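Local structure of cytosolic phospholipase A2 delta (Homo sapiens, 5IZ5) at residues N738-F741 with K742-A746; V749-S752 with P753-Q757; K778-D781 with F782-L786. The protein is a calcium-dependent cytosolic phospholipase A2 that hydrolyses glycerophospholipids at the sn-2 position, with a preference for linoleic acid there. The protein carries 3 engineered substitutions. One frame throughout, in Å; residues are numbered along the deposited sequence.

Interaction 1. Residues N738-F741 with K742-A746; sequences NASF and KDHSA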
ATOM      1  N   ASN B 738      30.995 -14.815   0.858  1.00 58.07           N
ATOM      2  CA  ASN B 738      32.359 -14.702   0.369  1.00 58.10           C
ATOM      3  C   ASN B 738      32.938 -16.104   0.271  1.00 58.40           C
ATOM      4  O   ASN B 738      33.465 -16.633   1.250  1.00 60.11           O
ATOM      5  CB  ASN B 738      33.196 -13.842   1.322  1.00 59.40           C
ATOM      6  CG  ASN B 738      34.586 -13.536   0.781  1.00 59.41           C
ATOM      7  OD1 ASN B 738      34.871 -13.744  -0.399  1.00 58.81           O
ATOM      8  ND2 ASN B 738      35.457 -13.027   1.643  1.00 57.47           N
ATOM      9  N   ALA B 739      32.805 -16.720  -0.900  1.00 58.95           N
ATOM     10  CA  ALA B 739      33.328 -18.070  -1.118  1.00 59.04           C
ATOM     11  C   ALA B 739      34.610 -18.005  -1.951  1.00 58.17           C
ATOM     12  O   ALA B 739      35.665 -17.664  -1.419  1.00 59.91           O
ATOM     13  CB  ALA B 739      32.272 -18.956  -1.766  1.00 59.02           C
ATOM     14  N   SER B 740      34.518 -18.270  -3.253  1.00 58.94           N
ATOM     15  CA  SER B 740      35.705 -18.352  -4.099  1.00 58.68           C
ATOM     16  C   SER B 740      36.404 -16.995  -4.226  1.00 60.27           C
ATOM     17  O   SER B 740      37.593 -16.941  -4.525  1.00 61.18           O
ATOM     18  CB  SER B 740      35.347 -18.932  -5.479  1.00 59.65           C
ATOM     19  OG  SER B 740      34.930 -17.921  -6.379  1.00 60.62           O
ATOM     20  N   PHE B 741      35.671 -15.908  -3.968  1.00 60.29           N
ATOM     21  CA  PHE B 741      36.220 -14.546  -4.012  1.00 58.09           C
ATOM     22  C   PHE B 741      37.362 -14.317  -3.032  1.00 60.03           C
ATOM     23  O   PHE B 741      38.163 -13.411  -3.231  1.00 57.92           O
ATOM     24  CB  PHE B 741      35.108 -13.516  -3.736  1.00 56.26           C
ATOM     25  CG  PHE B 741      35.537 -12.074  -3.893  1.00 53.27           C
ATOM     26  CD1 PHE B 741      35.771 -11.542  -5.150  1.00 52.76           C
ATOM     27  CD2 PHE B 741      35.669 -11.243  -2.790  1.00 53.25           C
ATOM     28  CE1 PHE B 741      36.144 -10.219  -5.309  1.00 52.92           C
ATOM     29  CE2 PHE B 741      36.040  -9.912  -2.941  1.00 53.31           C
ATOM     30  CZ  PHE B 741      36.280  -9.401  -4.201  1.00 52.91           C
ATOM     31  N   LYS B 742      37.433 -15.106  -1.965  1.00 65.47           N
ATOM     32  CA  LYS B 742      38.550 -14.974  -1.018  1.00 70.86           C
ATOM     33  C   LYS B 742      39.880 -15.147  -1.771  1.00 72.44           C
ATOM     34  O   LYS B 742      40.836 -14.402  -1.544  1.00 71.07           O
ATOM     35  CB  LYS B 742      38.449 -16.007   0.107  1.00 73.32           C
ATOM     36  CG  LYS B 742      38.650 -15.453   1.517  1.00 76.33           C
ATOM     37  CD  LYS B 742      38.068 -16.374   2.585  1.00 78.44           C
ATOM     38  CE  LYS B 742      36.644 -16.822   2.259  1.00 79.42           C
ATOM     39  NZ  LYS B 742      35.796 -17.016   3.465  1.00 80.03           N
ATOM     40  N   ASP B 743      39.903 -16.107  -2.698  1.00 73.06           N
ATOM     41  CA  ASP B 743      41.125 -16.489  -3.417  1.00 73.43           C
ATOM     42  C   ASP B 743      41.297 -15.739  -4.736  1.00 74.08           C
ATOM     43  O   ASP B 743      42.423 -15.413  -5.117  1.00 77.49           O
ATOM     44  CB  ASP B 743      41.131 -17.993  -3.718  1.00 72.72           C
ATOM     45  CG  ASP B 743      40.877 -18.841  -2.494  1.00 73.96           C
ATOM     46  OD1 ASP B 743      41.442 -18.531  -1.424  1.00 73.20           O
ATOM     47  OD2 ASP B 743      40.112 -19.821  -2.608  1.00 75.19           O
ATOM     48  N   HIS B 744      40.187 -15.465  -5.425  1.00 72.55           N
ATOM     49  CA  HIS B 744      40.220 -15.010  -6.814  1.00 72.53           C
ATOM     50  C   HIS B 744      39.815 -13.551  -6.959  1.00 72.56           C
ATOM     51  O   HIS B 744      38.806 -13.126  -6.405  1.00 73.10           O
ATOM     52  CB  HIS B 744      39.292 -15.879  -7.671  1.00 73.38           C
ATOM     53  CG  HIS B 744      39.550 -17.342  -7.527  1.00 74.83           C
ATOM     54  ND1 HIS B 744      39.251 -18.024  -6.370  1.00 76.34           N
ATOM     55  CD2 HIS B 744      40.084 -18.253  -8.375  1.00 76.05           C
ATOM     56  CE1 HIS B 744      39.588 -19.294  -6.508  1.00 76.39           C
ATOM     57  NE2 HIS B 744      40.094 -19.460  -7.717  1.00 77.31           N
ATOM     58  N   SER B 745      40.604 -12.794  -7.717  1.00 69.40           N
ATOM     59  CA  SER B 745      40.302 -11.394  -8.014  1.00 67.61           C
ATOM     60  C   SER B 745      39.355 -11.262  -9.198  1.00 65.16           C
ATOM     61  O   SER B 745      38.789 -10.196  -9.428  1.00 60.82           O
ATOM     62  CB  SER B 745      41.586 -10.642  -8.347  1.00 68.47           C
ATOM     63  OG  SER B 745      42.133 -11.097  -9.574  1.00 69.99           O
ATOM     64  N   ALA B 746      39.231 -12.335  -9.972  1.00 64.61           N
ATOM     65  CA  ALA B 746      38.333 -12.373 -11.116  1.00 64.38           C
ATOM     66  C   ALA B 746      38.013 -13.831 -11.420  1.00 65.63           C
ATOM     67  O   ALA B 746      38.722 -14.726 -10.958  1.00 67.50           O
ATOM     68  CB  ALA B 746      38.975 -11.696 -12.317  1.00 64.17           C
TER

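Interaction 2. Residues V749-S752 with P753-Q757; sequences VQRS and PAELQ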
ATOM      1  N   VAL B 749      40.696 -16.494 -11.832  1.00 78.73           N
ATOM      2  CA  VAL B 749      41.966 -15.779 -11.698  1.00 79.19           C
ATOM      3  C   VAL B 749      42.389 -15.699 -10.232  1.00 80.66           C
ATOM      4  O   VAL B 749      41.759 -15.005  -9.441  1.00 82.92           O
ATOM      5  CB  VAL B 749      41.865 -14.346 -12.268  1.00 78.62           C
ATOM      6  CG1 VAL B 749      43.156 -13.570 -12.024  1.00 78.33           C
ATOM      7  CG2 VAL B 749      41.528 -14.382 -13.753  1.00 78.42           C
ATOM      8  N   GLN B 750      43.476 -16.391  -9.888  1.00 83.20           N
ATOM      9  CA  GLN B 750      44.041 -16.365  -8.532  1.00 82.63           C
ATOM     10  C   GLN B 750      44.592 -14.974  -8.260  1.00 82.61           C
ATOM     11  O   GLN B 750      44.805 -14.201  -9.196  1.00 81.01           O
ATOM     12  CB  GLN B 750      45.181 -17.378  -8.405  1.00 83.33           C
ATOM     13  CG  GLN B 750      44.798 -18.829  -8.671  1.00 84.64           C
ATOM     14  CD  GLN B 750      44.016 -19.477  -7.539  1.00 86.22           C
ATOM     15  OE1 GLN B 750      43.153 -20.322  -7.782  1.00 86.81           O
ATOM     16  NE2 GLN B 750      44.318 -19.098  -6.301  1.00 86.07           N
ATOM     17  N   ARG B 751      44.856 -14.650  -6.997  1.00 84.42           N
ATOM     18  CA  ARG B 751      45.327 -13.304  -6.692  1.00 86.79           C
ATOM     19  C   ARG B 751      46.683 -13.209  -5.995  1.00 87.66           C
ATOM     20  O   ARG B 751      46.971 -13.950  -5.053  1.00 86.01           O
ATOM     21  CB  ARG B 751      44.259 -12.526  -5.915  1.00 88.46           C
ATOM     22  CG  ARG B 751      44.349 -11.006  -6.068  1.00 90.47           C
ATOM     23  CD  ARG B 751      45.025 -10.561  -7.369  1.00 89.52           C
ATOM     24  NE  ARG B 751      44.714  -9.202  -7.802  1.00 90.57           N
ATOM     25  CZ  ARG B 751      45.464  -8.489  -8.645  1.00 94.17           C
ATOM     26  NH1 ARG B 751      46.605  -8.978  -9.134  1.00 95.48           N
ATOM     27  NH2 ARG B 751      45.088  -7.259  -8.981  1.00 95.74           N
ATOM     28  N   SER B 752      47.518 -12.306  -6.516  1.00 89.66           N
ATOM     29  CA  SER B 752      48.747 -11.849  -5.865  1.00 92.58           C
ATOM     30  C   SER B 752      48.580 -11.724  -4.354  1.00 95.59           C
ATOM     31  O   SER B 752      47.527 -11.285  -3.881  1.00 98.35           O
ATOM     32  CB  SER B 752      49.178 -10.482  -6.428  1.00 93.19           C
ATOM     33  OG  SER B 752      48.652  -9.408  -5.650  1.00 92.95           O
ATOM     34  N   PRO B 753      49.628 -12.078  -3.589  1.00 98.04           N
ATOM     35  CA  PRO B 753      49.541 -11.962  -2.131  1.00 96.60           C
ATOM     36  C   PRO B 753      49.321 -10.513  -1.682  1.00 95.53           C
ATOM     37  O   PRO B 753      48.698 -10.278  -0.645  1.00 92.35           O
ATOM     38  CB  PRO B 753      50.899 -12.489  -1.654  1.00 96.33           C
ATOM     39  CG  PRO B 753      51.822 -12.236  -2.796  1.00 97.10           C
ATOM     40  CD  PRO B 753      50.993 -12.421  -4.034  1.00 98.24           C
ATOM     41  N   ALA B 754      49.827  -9.561  -2.468  1.00 94.96           N
ATOM     42  CA  ALA B 754      49.571  -8.134  -2.248  1.00 95.63           C
ATOM     43  C   ALA B 754      48.073  -7.825  -2.234  1.00 97.56           C
ATOM     44  O   ALA B 754      47.614  -6.978  -1.465  1.00 98.17           O
ATOM     45  CB  ALA B 754      50.263  -7.305  -3.323  1.00 93.80           C
ATOM     46  N   GLU B 755      47.323  -8.530  -3.079  1.00 97.60           N
ATOM     47  CA  GLU B 755      45.894  -8.289  -3.278  1.00 96.46           C
ATOM     48  C   GLU B 755      44.994  -9.261  -2.496  1.00 92.48           C
ATOM     49  O   GLU B 755      43.796  -9.422  -2.799  1.00 90.33           O
ATOM     50  CB  GLU B 755      45.610  -8.361  -4.779  1.00 98.29           C
ATOM     51  CG  GLU B 755      46.351  -7.315  -5.601  1.00101.44           C
ATOM     52  CD  GLU B 755      45.638  -5.975  -5.652  1.00104.04           C
ATOM     53  OE1 GLU B 755      45.633  -5.345  -6.733  1.00104.31           O
ATOM     54  OE2 GLU B 755      45.083  -5.547  -4.616  1.00104.92           O
ATOM     55  N   LEU B 756      45.574  -9.879  -1.469  1.00 89.86           N
ATOM     56  CA  LEU B 756      44.843 -10.764  -0.573  1.00 88.73           C
ATOM     57  C   LEU B 756      43.838 -10.004   0.290  1.00 86.57           C
ATOM     58  O   LEU B 756      42.790 -10.544   0.642  1.00 82.06           O
ATOM     59  CB  LEU B 756      45.819 -11.513   0.334  1.00 89.73           C
ATOM     60  CG  LEU B 756      45.177 -12.522   1.297  1.00 90.32           C
ATOM     61  CD1 LEU B 756      45.870 -13.877   1.245  1.00 91.30           C
ATOM     62  CD2 LEU B 756      45.140 -11.960   2.719  1.00 91.01           C
ATOM     63  N   GLN B 757      44.173  -8.768   0.655  1.00 84.38           N
ATOM     64  CA  GLN B 757      43.291  -7.953   1.498  1.00 82.90           C
ATOM     65  C   GLN B 757      41.938  -7.680   0.834  1.00 79.65           C
ATOM     66  O   GLN B 757      40.909  -7.688   1.506  1.00 79.59           O
ATOM     67  CB  GLN B 757      43.965  -6.631   1.884  1.00 83.67           C
ATOM     68  CG  GLN B 757      43.948  -6.329   3.381  1.00 85.13           C
ATOM     69  CD  GLN B 757      44.375  -7.496   4.267  1.00 87.85           C
ATOM     70  OE1 GLN B 757      43.529  -8.212   4.809  1.00 88.68           O
ATOM     71  NE2 GLN B 757      45.684  -7.685   4.430  1.00 88.55           N
TER

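Interaction 3. Residues K778-D781 with F782-L786; sequences KEED and FERLL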
ATOM      1  N   LYS B 778      33.515   3.003   5.108  1.00 56.11           N
ATOM      2  CA  LYS B 778      34.836   3.372   4.600  1.00 59.63           C
ATOM      3  C   LYS B 778      34.910   2.896   3.158  1.00 58.63           C
ATOM      4  O   LYS B 778      34.424   1.808   2.845  1.00 57.26           O
ATOM      5  CB  LYS B 778      35.938   2.716   5.425  1.00 63.14           C
ATOM      6  CG  LYS B 778      36.062   3.270   6.835  1.00 67.77           C
ATOM      7  CD  LYS B 778      36.624   2.246   7.811  1.00 72.76           C
ATOM      8  CE  LYS B 778      38.034   1.812   7.441  1.00 75.68           C
ATOM      9  NZ  LYS B 778      38.664   1.032   8.540  1.00 79.64           N
ATOM     10  N   GLU B 779      35.484   3.709   2.277  1.00 61.83           N
ATOM     11  CA  GLU B 779      35.543   3.365   0.850  1.00 65.49           C
ATOM     12  C   GLU B 779      36.147   1.981   0.649  1.00 64.41           C
ATOM     13  O   GLU B 779      35.725   1.228  -0.226  1.00 66.19           O
ATOM     14  CB  GLU B 779      36.318   4.423   0.059  1.00 69.73           C
ATOM     15  CG  GLU B 779      35.661   5.800   0.098  1.00 73.79           C
ATOM     16  CD  GLU B 779      35.921   6.650  -1.137  1.00 77.65           C
ATOM     17  OE1 GLU B 779      35.393   7.780  -1.192  1.00 82.17           O
ATOM     18  OE2 GLU B 779      36.638   6.202  -2.057  1.00 81.73           O
ATOM     19  N   GLU B 780      37.115   1.653   1.498  1.00 64.17           N
ATOM     20  CA  GLU B 780      37.692   0.317   1.585  1.00 64.83           C
ATOM     21  C   GLU B 780      36.613  -0.764   1.711  1.00 61.93           C
ATOM     22  O   GLU B 780      36.589  -1.715   0.931  1.00 60.15           O
ATOM     23  CB  GLU B 780      38.629   0.259   2.798  1.00 72.11           C
ATOM     24  CG  GLU B 780      39.810  -0.687   2.676  1.00 77.77           C
ATOM     25  CD  GLU B 780      40.690  -0.684   3.923  1.00 83.84           C
ATOM     26  OE1 GLU B 780      41.728  -1.385   3.920  1.00 83.57           O
ATOM     27  OE2 GLU B 780      40.347   0.016   4.906  1.00 85.79           O
ATOM     28  N   ASP B 781      35.724  -0.609   2.694  1.00 58.91           N
ATOM     29  CA  ASP B 781      34.650  -1.579   2.959  1.00 58.46           C
ATOM     30  C   ASP B 781      33.562  -1.585   1.886  1.00 56.81           C
ATOM     31  O   ASP B 781      32.962  -2.624   1.611  1.00 54.89           O
ATOM     32  CB  ASP B 781      34.001  -1.311   4.323  1.00 60.77           C
ATOM     33  CG  ASP B 781      34.928  -1.611   5.491  1.00 62.00           C
ATOM     34  OD1 ASP B 781      35.816  -2.480   5.352  1.00 63.14           O
ATOM     35  OD2 ASP B 781      34.757  -0.982   6.556  1.00 62.58           O
ATOM     36  N   PHE B 782      33.288  -0.420   1.306  1.00 57.24           N
ATOM     37  CA  PHE B 782      32.333  -0.311   0.206  1.00 56.38           C
ATOM     38  C   PHE B 782      32.806  -1.139  -0.982  1.00 56.65           C
ATOM     39  O   PHE B 782      32.052  -1.955  -1.515  1.00 52.67           O
ATOM     40  CB  PHE B 782      32.182   1.153  -0.219  1.00 55.76           C
ATOM     41  CG  PHE B 782      31.227   1.362  -1.363  1.00 55.80           C
ATOM     42  CD1 PHE B 782      29.911   1.740  -1.128  1.00 55.15           C
ATOM     43  CD2 PHE B 782      31.642   1.190  -2.677  1.00 54.76           C
ATOM     44  CE1 PHE B 782      29.025   1.940  -2.177  1.00 55.13           C
ATOM     45  CE2 PHE B 782      30.762   1.389  -3.731  1.00 55.23           C
ATOM     46  CZ  PHE B 782      29.451   1.766  -3.480  1.00 54.40           C
ATOM     47  N   GLU B 783      34.061  -0.918  -1.380  1.00 59.21           N
ATOM     48  CA  GLU B 783      34.640  -1.576  -2.558  1.00 61.37           C
ATOM     49  C   GLU B 783      34.657  -3.094  -2.442  1.00 58.36           C
ATOM     50  O   GLU B 783      34.310  -3.788  -3.390  1.00 58.53           O
ATOM     51  CB  GLU B 783      36.055  -1.054  -2.844  1.00 64.31           C
ATOM     52  CG  GLU B 783      36.085   0.334  -3.471  1.00 68.39           C
ATOM     53  CD  GLU B 783      35.517   0.366  -4.884  1.00 72.80           C
ATOM     54  OE1 GLU B 783      35.912  -0.479  -5.710  1.00 77.50           O
ATOM     55  OE2 GLU B 783      34.669   1.234  -5.177  1.00 71.61           O
ATOM     56  N   ARG B 784      35.032  -3.605  -1.274  1.00 58.74           N
ATOM     57  CA  ARG B 784      35.028  -5.050  -1.032  1.00 60.24           C
ATOM     58  C   ARG B 784      33.659  -5.682  -1.261  1.00 58.31           C
ATOM     59  O   ARG B 784      33.549  -6.703  -1.941  1.00 60.09           O
ATOM     60  CB  ARG B 784      35.476  -5.360   0.394  1.00 64.92           C
ATOM     61  CG  ARG B 784      36.982  -5.306   0.595  1.00 69.49           C
ATOM     62  CD  ARG B 784      37.335  -5.645   2.036  1.00 73.93           C
ATOM     63  NE  ARG B 784      38.265  -4.707   2.667  1.00 77.96           N
ATOM     64  CZ  ARG B 784      39.432  -5.014   3.230  1.00 82.55           C
ATOM     65  NH1 ARG B 784      39.902  -6.258   3.236  1.00 83.70           N
ATOM     66  NH2 ARG B 784      40.140  -4.039   3.790  1.00 84.78           N
ATOM     67  N   LEU B 785      32.623  -5.086  -0.677  1.00 54.54           N
ATOM     68  CA  LEU B 785      31.262  -5.615  -0.804  1.00 52.99           C
ATOM     69  C   LEU B 785      30.795  -5.527  -2.249  1.00 50.50           C
ATOM     70  O   LEU B 785      30.218  -6.473  -2.785  1.00 48.48           O
ATOM     71  CB  LEU B 785      30.287  -4.863   0.119  1.00 51.76           C
ATOM     72  CG  LEU B 785      28.817  -5.303   0.120  1.00 50.21           C
ATOM     73  CD1 LEU B 785      28.672  -6.803   0.302  1.00 50.09           C
ATOM     74  CD2 LEU B 785      28.040  -4.571   1.205  1.00 51.42           C
ATOM     75  N   LEU B 786      31.048  -4.382  -2.872  1.00 51.79           N
ATOM     76  CA  LEU B 786      30.679  -4.166  -4.264  1.00 53.64           C
ATOM     77  C   LEU B 786      31.378  -5.165  -5.190  1.00 53.75           C
ATOM     78  O   LEU B 786      30.729  -5.817  -6.005  1.00 51.21           O
ATOM     79  CB  LEU B 786      31.039  -2.744  -4.686  1.00 53.41           C
ATOM     80  CG  LEU B 786      30.687  -2.397  -6.134  1.00 55.45           C
ATOM     81  CD1 LEU B 786      29.256  -1.893  -6.224  1.00 56.39           C
ATOM     82  CD2 LEU B 786      31.656  -1.372  -6.695  1.00 57.05           C
TER

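Interaction 1. Residues N738-F741 with K742-A746
With CG of His744 set opposite its own carbonyl carbon and beside its backbone N (chi1 -52°), the imidazole folds back toward Ser740, and ND1 donates to Ser740 O at 2.7 Å. That oxygen lies close to the ring plane, at its edge. Asp743 N and His744 N, each 3.1 Å from Ser740 O, donate to it as well, so three donors converge on one acceptor. With a leucine here, Ser740 O would probably keep its two backbone donors but lose the imidazole one, and nothing polar would fix the side chain against the turn. Lys742 N donates to Ala739 O at 3.2 Å, and the bent lysine chain brings NZ back for a weak bond to Asn738 O. Ser740 OG turns elsewhere, to Tyr791 and Glu716. Phe741 CG lies opposite the backbone N (chi1 -174°), which sends the buried ring against Leu788 and Tyr791 of helix 779-794, while its CD1 remains 3.6 Å from His744 O. The backbone bonds define two overlapping beta turns closed by an i to i+4 bond, a single helix-like turn in the loop between strands 730-734 and 749-750.

Interaction 2. Residues V749-S752 with P753-Q757
Arg751 and Glu755 run side by side and point the same way, joined first by charge. Arg751 NH2 stands 3.0 Å from Glu755 OE1, but the oxygen sits far from the plane of the guanidinium, so no N-H is aimed at it and the salt bridge is purely electrostatic; the two flat groups differ by 36°. A sulfate near Arg751, probably from the crystallisation liquor, is a second negative neighbour. Between the carbon chains, Glu755 CG sits over one face of the guanidinium, offset toward its rim, and packing is tight nearer the backbone, with Arg751 CG 3.2 Å from Glu755 CB. Bends at chi2 in both residues, 25° in Arg751 and -84° in Glu755, keep the chains alongside each other. Hydrogen bonding comes from Glu755 N, which donates to Ser752 O at 2.9 Å from well above the carbonyl plane and weakly to Ser752 OG, so both serine oxygens converge on one N-H. Leu756 N continues the turn by donating to Pro753 O. This exposed contact joins the end of the short strand 749-750 to the 3-10 turn starting at Pro753, well before helix 779-794, and Arg751 also leans on Ser745 of the preceding loop.

Interaction 3. Residues K778-D781 with F782-L786
Arg784 lies alongside Glu780 one turn earlier, and Arg784 NH2 forms a salt bridge with Glu780 OE1 at 3.1 Å. The carboxylate oxygen comes to the guanidinium edge, near its plane, though the two flat groups are turned 46° apart. Glu780 reaches there with an extended chain (chi2 180°), whereas Arg784 bends at chi3. The backbones of the pair are also joined, Arg784 N donating to Glu780 O at 3.3 Å. Asp781 adds a second negative charge: its OD1 is 4.3 Å from Arg784 NE, too far and too much out of plane for a bond, but likely to steady the arginine electrostatically. Asp781 O accepts a long, weak bond from Leu785 N and a hydrogen bond from Tyr770 OH. Phe782 serves the buried side. Its N donates to Lys778 O at 2.9 Å, almost in line with the carbonyl bond. The ring then leads off to Ile389 and Arg393 of helix 386-397 and Thr340 of helix 335-351. Such a spacing, an i to i+4 ion pair on the outer surface and an aromatic facing inward, is that of an amphipathic alpha-helix, and this is the first part of helix 779-794, with Lys778 at its N-cap.

The three contacts follow one another along the chain at the edge of the catalytic region. Interactions 1 and 2, with centres about 9 Å apart, touch directly: His744 CB meets Val749 O at 3.2 Å. Interaction 3 is centred about 15 Å from the centre of interaction 1 and 16 Å from that of interaction 2, and meets the former through Phe741 CE2, 4.2 Å from Arg784 O. Interactions 1 and 2 lie away from the catalytic and substrate-binding residues, but sulfate, probably from the crystallisation liquor, lies about 3 Å from the Arg751 side chain and about 4 Å from that of Phe741. In interaction 3 the Leu785 side chain approaches substrate-binding Gly334 to about 9 Å between nearest atoms.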